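Local coordinates for protein succinate dehydrogenase subunit A (Mycolicibacterium smegmatis MC2 51, PDB 6LUM) that probably oxidises succinate to fumarate as the FAD-containing flavoprotein subunit of a membrane-bound succinate dehydrogenase, at residues L443-I454 / R488-G498. Sequence-based numbering, arbitrary orientation.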
ATOM      1  N   LEU D 443     -29.845  35.836 -22.876  1.00 35.93           N
ATOM      2  CA  LEU D 443     -28.667  36.697 -22.909  1.00 35.93           C
ATOM      3  C   LEU D 443     -28.798  37.774 -23.979  1.00 35.93           C
ATOM      4  O   LEU D 443     -28.454  38.938 -23.752  1.00 35.93           O
ATOM      5  CB  LEU D 443     -27.410  35.860 -23.147  1.00 35.93           C
ATOM      6  CG  LEU D 443     -26.525  35.565 -21.939  1.00 35.93           C
ATOM      7  CD1 LEU D 443     -25.351  34.703 -22.341  1.00 35.93           C
ATOM      8  CD2 LEU D 443     -26.048  36.850 -21.324  1.00 35.93           C
ATOM      9  N   SER D 444     -29.305  37.404 -25.153  1.00 43.17           N
ATOM     10  CA  SER D 444     -29.107  38.170 -26.382  1.00 43.17           C
ATOM     11  C   SER D 444     -30.294  39.088 -26.665  1.00 43.17           C
ATOM     12  O   SER D 444     -31.114  38.818 -27.541  1.00 43.17           O
ATOM     13  CB  SER D 444     -28.866  37.217 -27.548  1.00 43.17           C
ATOM     14  OG  SER D 444     -27.736  36.395 -27.317  1.00 43.17           O
ATOM     15  N   GLU D 445     -30.396  40.172 -25.898  1.00 48.85           N
ATOM     16  CA  GLU D 445     -31.109  41.406 -26.239  1.00 48.85           C
ATOM     17  C   GLU D 445     -31.078  42.276 -24.994  1.00 48.85           C
ATOM     18  O   GLU D 445     -30.615  41.842 -23.937  1.00 48.85           O
ATOM     19  CB  GLU D 445     -32.554  41.187 -26.721  1.00 48.85           C
ATOM     20  CG  GLU D 445     -33.600  40.888 -25.655  1.00 48.85           C
ATOM     21  CD  GLU D 445     -34.329  42.136 -25.182  1.00 48.85           C
ATOM     22  OE1 GLU D 445     -34.989  42.086 -24.123  1.00 48.85           O
ATOM     23  OE2 GLU D 445     -34.241  43.170 -25.873  1.00 48.85           O
ATOM     24  N   HIS D 446     -31.566  43.508 -25.129  1.00 47.57           N
ATOM     25  CA  HIS D 446     -31.493  44.489 -24.041  1.00 47.57           C
ATOM     26  C   HIS D 446     -32.894  45.040 -23.779  1.00 47.57           C
ATOM     27  O   HIS D 446     -33.316  46.014 -24.408  1.00 47.57           O
ATOM     28  CB  HIS D 446     -30.507  45.598 -24.374  1.00 47.57           C
ATOM     29  CG  HIS D 446     -30.314  46.580 -23.262  1.00 47.57           C
ATOM     30  ND1 HIS D 446     -29.345  46.430 -22.296  1.00 47.57           N
ATOM     31  CD2 HIS D 446     -30.974  47.724 -22.959  1.00 47.57           C
ATOM     32  CE1 HIS D 446     -29.411  47.440 -21.447  1.00 47.57           C
ATOM     33  NE2 HIS D 446     -30.392  48.239 -21.826  1.00 47.57           N
ATOM     34  N   GLY D 447     -33.599  44.421 -22.835  1.00 40.45           N
ATOM     35  CA  GLY D 447     -34.906  44.879 -22.417  1.00 40.45           C
ATOM     36  C   GLY D 447     -34.813  46.130 -21.571  1.00 40.45           C
ATOM     37  O   GLY D 447     -33.870  46.916 -21.675  1.00 40.45           O
ATOM     38  N   ASN D 448     -35.811  46.313 -20.710  1.00 42.15           N
ATOM     39  CA  ASN D 448     -35.890  47.522 -19.900  1.00 42.15           C
ATOM     40  C   ASN D 448     -36.364  47.256 -18.476  1.00 42.15           C
ATOM     41  O   ASN D 448     -36.892  48.165 -17.830  1.00 42.15           O
ATOM     42  CB  ASN D 448     -36.797  48.557 -20.573  1.00 42.15           C
ATOM     43  CG  ASN D 448     -38.201  48.036 -20.818  1.00 42.15           C
ATOM     44  OD1 ASN D 448     -38.541  46.925 -20.428  1.00 42.15           O
ATOM     45  ND2 ASN D 448     -39.026  48.848 -21.466  1.00 42.15           N
ATOM     46  N   GLU D 449     -36.192  46.038 -17.971  1.00 36.32           N
ATOM     47  CA  GLU D 449     -36.569  45.695 -16.609  1.00 36.32           C
ATOM     48  C   GLU D 449     -35.338  45.248 -15.837  1.00 36.32           C
ATOM     49  O   GLU D 449     -34.325  44.860 -16.418  1.00 36.32           O
ATOM     50  CB  GLU D 449     -37.626  44.591 -16.582  1.00 36.32           C
ATOM     51  CG  GLU D 449     -38.848  44.893 -17.407  1.00 36.32           C
ATOM     52  CD  GLU D 449     -39.810  45.804 -16.701  1.00 36.32           C
ATOM     53  OE1 GLU D 449     -39.631  46.027 -15.488  1.00 36.32           O
ATOM     54  OE2 GLU D 449     -40.751  46.297 -17.356  1.00 36.32           O
ATOM     55  N   ARG D 450     -35.433  45.303 -14.514  1.00 28.09           N
ATOM     56  CA  ARG D 450     -34.333  44.929 -13.643  1.00 28.09           C
ATOM     57  C   ARG D 450     -34.703  43.683 -12.855  1.00 28.09           C
ATOM     58  O   ARG D 450     -35.752  43.645 -12.203  1.00 28.09           O
ATOM     59  CB  ARG D 450     -33.973  46.068 -12.693  1.00 28.09           C
ATOM     60  CG  ARG D 450     -32.536  46.022 -12.222  1.00 28.09           C
ATOM     61  CD  ARG D 450     -32.293  46.979 -11.083  1.00 28.09           C
ATOM     62  NE  ARG D 450     -32.020  48.327 -11.558  1.00 28.09           N
ATOM     63  CZ  ARG D 450     -32.725  49.393 -11.208  1.00 28.09           C
ATOM     64  NH1 ARG D 450     -32.408  50.583 -11.686  1.00 28.09           N
ATOM     65  NH2 ARG D 450     -33.747  49.269 -10.380  1.00 28.09           N
ATOM     66  N   VAL D 451     -33.838  42.671 -12.918  1.00 19.60           N
ATOM     67  CA  VAL D 451     -34.105  41.418 -12.224  1.00 19.60           C
ATOM     68  C   VAL D 451     -34.263  41.656 -10.734  1.00 19.60           C
ATOM     69  O   VAL D 451     -35.133  41.065 -10.088  1.00 19.60           O
ATOM     70  CB  VAL D 451     -32.989  40.405 -12.512  1.00 19.60           C
ATOM     71  CG1 VAL D 451     -33.101  39.233 -11.584  1.00 19.60           C
ATOM     72  CG2 VAL D 451     -33.064  39.953 -13.934  1.00 19.60           C
ATOM     73  N   ALA D 452     -33.427  42.518 -10.161  1.00 20.02           N
ATOM     74  CA  ALA D 452     -33.532  42.802  -8.737  1.00 20.02           C
ATOM     75  C   ALA D 452     -34.868  43.441  -8.402  1.00 20.02           C
ATOM     76  O   ALA D 452     -35.455  43.149  -7.359  1.00 20.02           O
ATOM     77  CB  ALA D 452     -32.385  43.700  -8.298  1.00 20.02           C
ATOM     78  N   ASP D 453     -35.385  44.292  -9.288  1.00 26.92           N
ATOM     79  CA  ASP D 453     -36.673  44.927  -9.032  1.00 26.92           C
ATOM     80  C   ASP D 453     -37.815  43.928  -9.128  1.00 26.92           C
ATOM     81  O   ASP D 453     -38.717  43.927  -8.283  1.00 26.92           O
ATOM     82  CB  ASP D 453     -36.896  46.079 -10.006  1.00 26.92           C
ATOM     83  CG  ASP D 453     -36.395  47.401  -9.466  1.00 26.92           C
ATOM     84  OD1 ASP D 453     -35.593  47.388  -8.511  1.00 26.92           O
ATOM     85  OD2 ASP D 453     -36.805  48.453  -9.995  1.00 26.92           O
ATOM     86  N   ILE D 454     -37.792  43.066 -10.143  1.00 22.08           N
ATOM     87  CA  ILE D 454     -38.835  42.053 -10.271  1.00 22.08           C
ATOM     88  C   ILE D 454     -38.824  41.120  -9.072  1.00 22.08           C
ATOM     89  O   ILE D 454     -39.876  40.796  -8.507  1.00 22.08           O
ATOM     90  CB  ILE D 454     -38.666  41.273 -11.583  1.00 22.08           C
ATOM     91  CG1 ILE D 454     -38.983  42.164 -12.769  1.00 22.08           C
ATOM     92  CG2 ILE D 454     -39.569  40.073 -11.598  1.00 22.08           C
ATOM     93  CD1 ILE D 454     -38.658  41.523 -14.058  1.00 22.08           C
ATOM     94  N   ARG D 488     -43.708  40.836 -16.954  1.00 26.99           N
ATOM     95  CA  ARG D 488     -42.531  41.704 -16.934  1.00 26.99           C
ATOM     96  C   ARG D 488     -41.248  40.909 -17.117  1.00 26.99           C
ATOM     97  O   ARG D 488     -40.335  41.356 -17.810  1.00 26.99           O
ATOM     98  CB  ARG D 488     -42.469  42.495 -15.635  1.00 26.99           C
ATOM     99  CG  ARG D 488     -43.481  43.596 -15.552  1.00 26.99           C
ATOM    100  CD  ARG D 488     -43.531  44.178 -14.163  1.00 26.99           C
ATOM    101  NE  ARG D 488     -42.206  44.521 -13.665  1.00 26.99           N
ATOM    102  CZ  ARG D 488     -41.984  45.144 -12.514  1.00 26.99           C
ATOM    103  NH1 ARG D 488     -40.745  45.418 -12.137  1.00 26.99           N
ATOM    104  NH2 ARG D 488     -42.999  45.490 -11.741  1.00 26.99           N
ATOM    105  N   TYR D 489     -41.156  39.733 -16.504  1.00 21.33           N
ATOM    106  CA  TYR D 489     -39.975  38.891 -16.648  1.00 21.33           C
ATOM    107  C   TYR D 489     -39.673  38.573 -18.100  1.00 21.33           C
ATOM    108  O   TYR D 489     -38.538  38.218 -18.421  1.00 21.33           O
ATOM    109  CB  TYR D 489     -40.170  37.599 -15.856  1.00 21.33           C
ATOM    110  CG  TYR D 489     -39.045  36.599 -15.948  1.00 21.33           C
ATOM    111  CD1 TYR D 489     -37.962  36.670 -15.099  1.00 21.33           C
ATOM    112  CD2 TYR D 489     -39.082  35.572 -16.863  1.00 21.33           C
ATOM    113  CE1 TYR D 489     -36.943  35.759 -15.173  1.00 21.33           C
ATOM    114  CE2 TYR D 489     -38.067  34.659 -16.944  1.00 21.33           C
ATOM    115  CZ  TYR D 489     -37.003  34.757 -16.094  1.00 21.33           C
ATOM    116  OH  TYR D 489     -35.988  33.843 -16.173  1.00 21.33           O
ATOM    117  N   SER D 490     -40.658  38.707 -18.984  1.00 25.32           N
ATOM    118  CA  SER D 490     -40.458  38.419 -20.397  1.00 25.32           C
ATOM    119  C   SER D 490     -39.392  39.298 -21.030  1.00 25.32           C
ATOM    120  O   SER D 490     -38.851  38.939 -22.080  1.00 25.32           O
ATOM    121  CB  SER D 490     -41.773  38.596 -21.144  1.00 25.32           C
ATOM    122  OG  SER D 490     -41.590  38.431 -22.533  1.00 25.32           O
ATOM    123  N   ARG D 491     -39.082  40.441 -20.424  1.00 31.90           N
ATOM    124  CA  ARG D 491     -38.135  41.402 -20.977  1.00 31.90           C
ATOM    125  C   ARG D 491     -37.199  41.882 -19.867  1.00 31.90           C
ATOM    126  O   ARG D 491     -37.433  42.904 -19.227  1.00 31.90           O
ATOM    127  CB  ARG D 491     -38.891  42.539 -21.630  1.00 31.90           C
ATOM    128  CG  ARG D 491     -39.931  43.178 -20.745  1.00 31.90           C
ATOM    129  CD  ARG D 491     -40.698  44.230 -21.484  1.00 31.90           C
ATOM    130  NE  ARG D 491     -41.481  45.048 -20.572  1.00 31.90           N
ATOM    131  CZ  ARG D 491     -42.732  44.787 -20.225  1.00 31.90           C
ATOM    132  NH1 ARG D 491     -43.347  43.727 -20.724  1.00 31.90           N
ATOM    133  NH2 ARG D 491     -43.369  45.588 -19.386  1.00 31.90           N
ATOM    134  N   ILE D 492     -36.110  41.153 -19.656  1.00 29.40           N
ATOM    135  CA  ILE D 492     -35.131  41.543 -18.650  1.00 29.40           C
ATOM    136  C   ILE D 492     -33.782  41.724 -19.319  1.00 29.40           C
ATOM    137  O   ILE D 492     -33.613  41.412 -20.501  1.00 29.40           O
ATOM    138  CB  ILE D 492     -35.031  40.513 -17.512  1.00 29.40           C
ATOM    139  CG1 ILE D 492     -34.906  39.108 -18.088  1.00 29.40           C
ATOM    140  CG2 ILE D 492     -36.214  40.622 -16.571  1.00 29.40           C
ATOM    141  CD1 ILE D 492     -34.443  38.104 -17.098  1.00 29.40           C
ATOM    142  N   THR D 493     -32.808  42.215 -18.562  1.00 36.26           N
ATOM    143  CA  THR D 493     -31.479  42.478 -19.084  1.00 36.26           C
ATOM    144  C   THR D 493     -30.447  41.756 -18.241  1.00 36.26           C
ATOM    145  O   THR D 493     -30.362  41.976 -17.031  1.00 36.26           O
ATOM    146  CB  THR D 493     -31.172  43.976 -19.089  1.00 36.26           C
ATOM    147  OG1 THR D 493     -31.287  44.488 -17.759  1.00 36.26           O
ATOM    148  CG2 THR D 493     -32.131  44.709 -19.983  1.00 36.26           C
ATOM    149  N   VAL D 494     -29.681  40.893 -18.879  1.00 34.75           N
ATOM    150  CA  VAL D 494     -28.442  40.389 -18.307  1.00 34.75           C
ATOM    151  C   VAL D 494     -27.320  41.290 -18.791  1.00 34.75           C
ATOM    152  O   VAL D 494     -27.004  41.312 -19.985  1.00 34.75           O
ATOM    153  CB  VAL D 494     -28.200  38.930 -18.719  1.00 34.75           C
ATOM    154  CG1 VAL D 494     -26.975  38.400 -18.042  1.00 34.75           C
ATOM    155  CG2 VAL D 494     -29.395  38.088 -18.359  1.00 34.75           C
ATOM    156  N   HIS D 495     -26.728  42.045 -17.874  1.00 38.99           N
ATOM    157  CA  HIS D 495     -25.755  43.060 -18.246  1.00 38.99           C
ATOM    158  C   HIS D 495     -24.357  42.508 -18.453  1.00 38.99           C
ATOM    159  O   HIS D 495     -23.478  43.255 -18.885  1.00 38.99           O
ATOM    160  CB  HIS D 495     -25.697  44.151 -17.183  1.00 38.99           C
ATOM    161  CG  HIS D 495     -26.657  45.272 -17.417  1.00 38.99           C
ATOM    162  ND1 HIS D 495     -27.014  46.162 -16.430  1.00 38.99           N
ATOM    163  CD2 HIS D 495     -27.336  45.648 -18.526  1.00 38.99           C
ATOM    164  CE1 HIS D 495     -27.870  47.040 -16.920  1.00 38.99           C
ATOM    165  NE2 HIS D 495     -28.082  46.751 -18.190  1.00 38.99           N
ATOM    166  N   ASP D 496     -24.124  41.231 -18.161  1.00 37.37           N
ATOM    167  CA  ASP D 496     -22.772  40.701 -18.258  1.00 37.37           C
ATOM    168  C   ASP D 496     -22.409  40.347 -19.695  1.00 37.37           C
ATOM    169  O   ASP D 496     -21.416  40.846 -20.233  1.00 37.37           O
ATOM    170  CB  ASP D 496     -22.621  39.485 -17.349  1.00 37.37           C
ATOM    171  CG  ASP D 496     -21.220  39.343 -16.805  1.00 37.37           C
ATOM    172  OD1 ASP D 496     -20.320  40.049 -17.297  1.00 37.37           O
ATOM    173  OD2 ASP D 496     -21.012  38.529 -15.884  1.00 37.37           O
ATOM    174  N   LYS D 497     -23.179  39.457 -20.316  1.00 35.53           N
ATOM    175  CA  LYS D 497     -22.960  39.029 -21.695  1.00 35.53           C
ATOM    176  C   LYS D 497     -21.689  38.203 -21.835  1.00 35.53           C
ATOM    177  O   LYS D 497     -21.415  37.662 -22.909  1.00 35.53           O
ATOM    178  CB  LYS D 497     -22.905  40.229 -22.644  1.00 35.53           C
ATOM    179  CG  LYS D 497     -24.170  40.472 -23.431  1.00 35.53           C
ATOM    180  CD  LYS D 497     -25.277  40.927 -22.521  1.00 35.53           C
ATOM    181  CE  LYS D 497     -26.466  41.422 -23.301  1.00 35.53           C
ATOM    182  NZ  LYS D 497     -27.625  41.665 -22.409  1.00 35.53           N
ATOM    183  N   GLY D 498     -20.922  38.076 -20.761  1.00 31.33           N
ATOM    184  CA  GLY D 498     -19.709  37.292 -20.777  1.00 31.33           C
ATOM    185  C   GLY D 498     -20.002  35.809 -20.753  1.00 31.33           C
ATOM    186  O   GLY D 498     -21.134  35.359 -20.929  1.00 31.33           O
TER
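Ile492 meets Ile454 and Val451 in the apolar centre of the contact, its CG2 lying 3.6 Å from Ile454 CD1 while its CD1 packs against Val451 CG2. A beta-branched residue suits this place because its two arms fill separate positions. With CG1 between the backbone N and the carbonyl carbon, CG2 is left to face Ile454; Ala508 and Leu511 of helix 503-527 extend this core. Toward the other end, Leu443 CD2 reaches Val494 CG1 in a smaller apolar patch.

Between these patches Thr493 uses both branches. Its methyl CG2 sits over the face of the His446 ring in a CH-pi contact, 4.1 Å from the centroid, and its hydroxyl OG1 gives a weak hydrogen bond to Glu449 O. His446 and His495 meet rim to rim, their planes 19° apart. Gly447, without a side chain, lets the two chains come close.

At one polar edge, Glu449 divides its carboxylate between two arginines: OE1 pairs with Arg488 NE at 3.5 Å and OE2 with Arg491 NH2 at 3.4 Å. The carboxylate plane is turned 40° and 65° from the respective guanidinium planes, so neither pair is a flat, two-pronged bridge. An alanine here would remove the carboxylate and probably leave both arginines without this shared mate, their guanidinium groups freer to turn. At the other edge Lys497 NZ approaches Val494 O, at a doubtful exact length, and reaches weakly across to Leu443 O and Glu445 O, a long amine suited to gathering carbonyls where helix 433-443 ends.

In this helical region of the flavoprotein, the link between helices 433-443 and 451-465, with the first turn of the latter, packs on the loop after helix 472-488, and Glu449, Arg488 and Arg491 form a salt-bridge network at its polar edge.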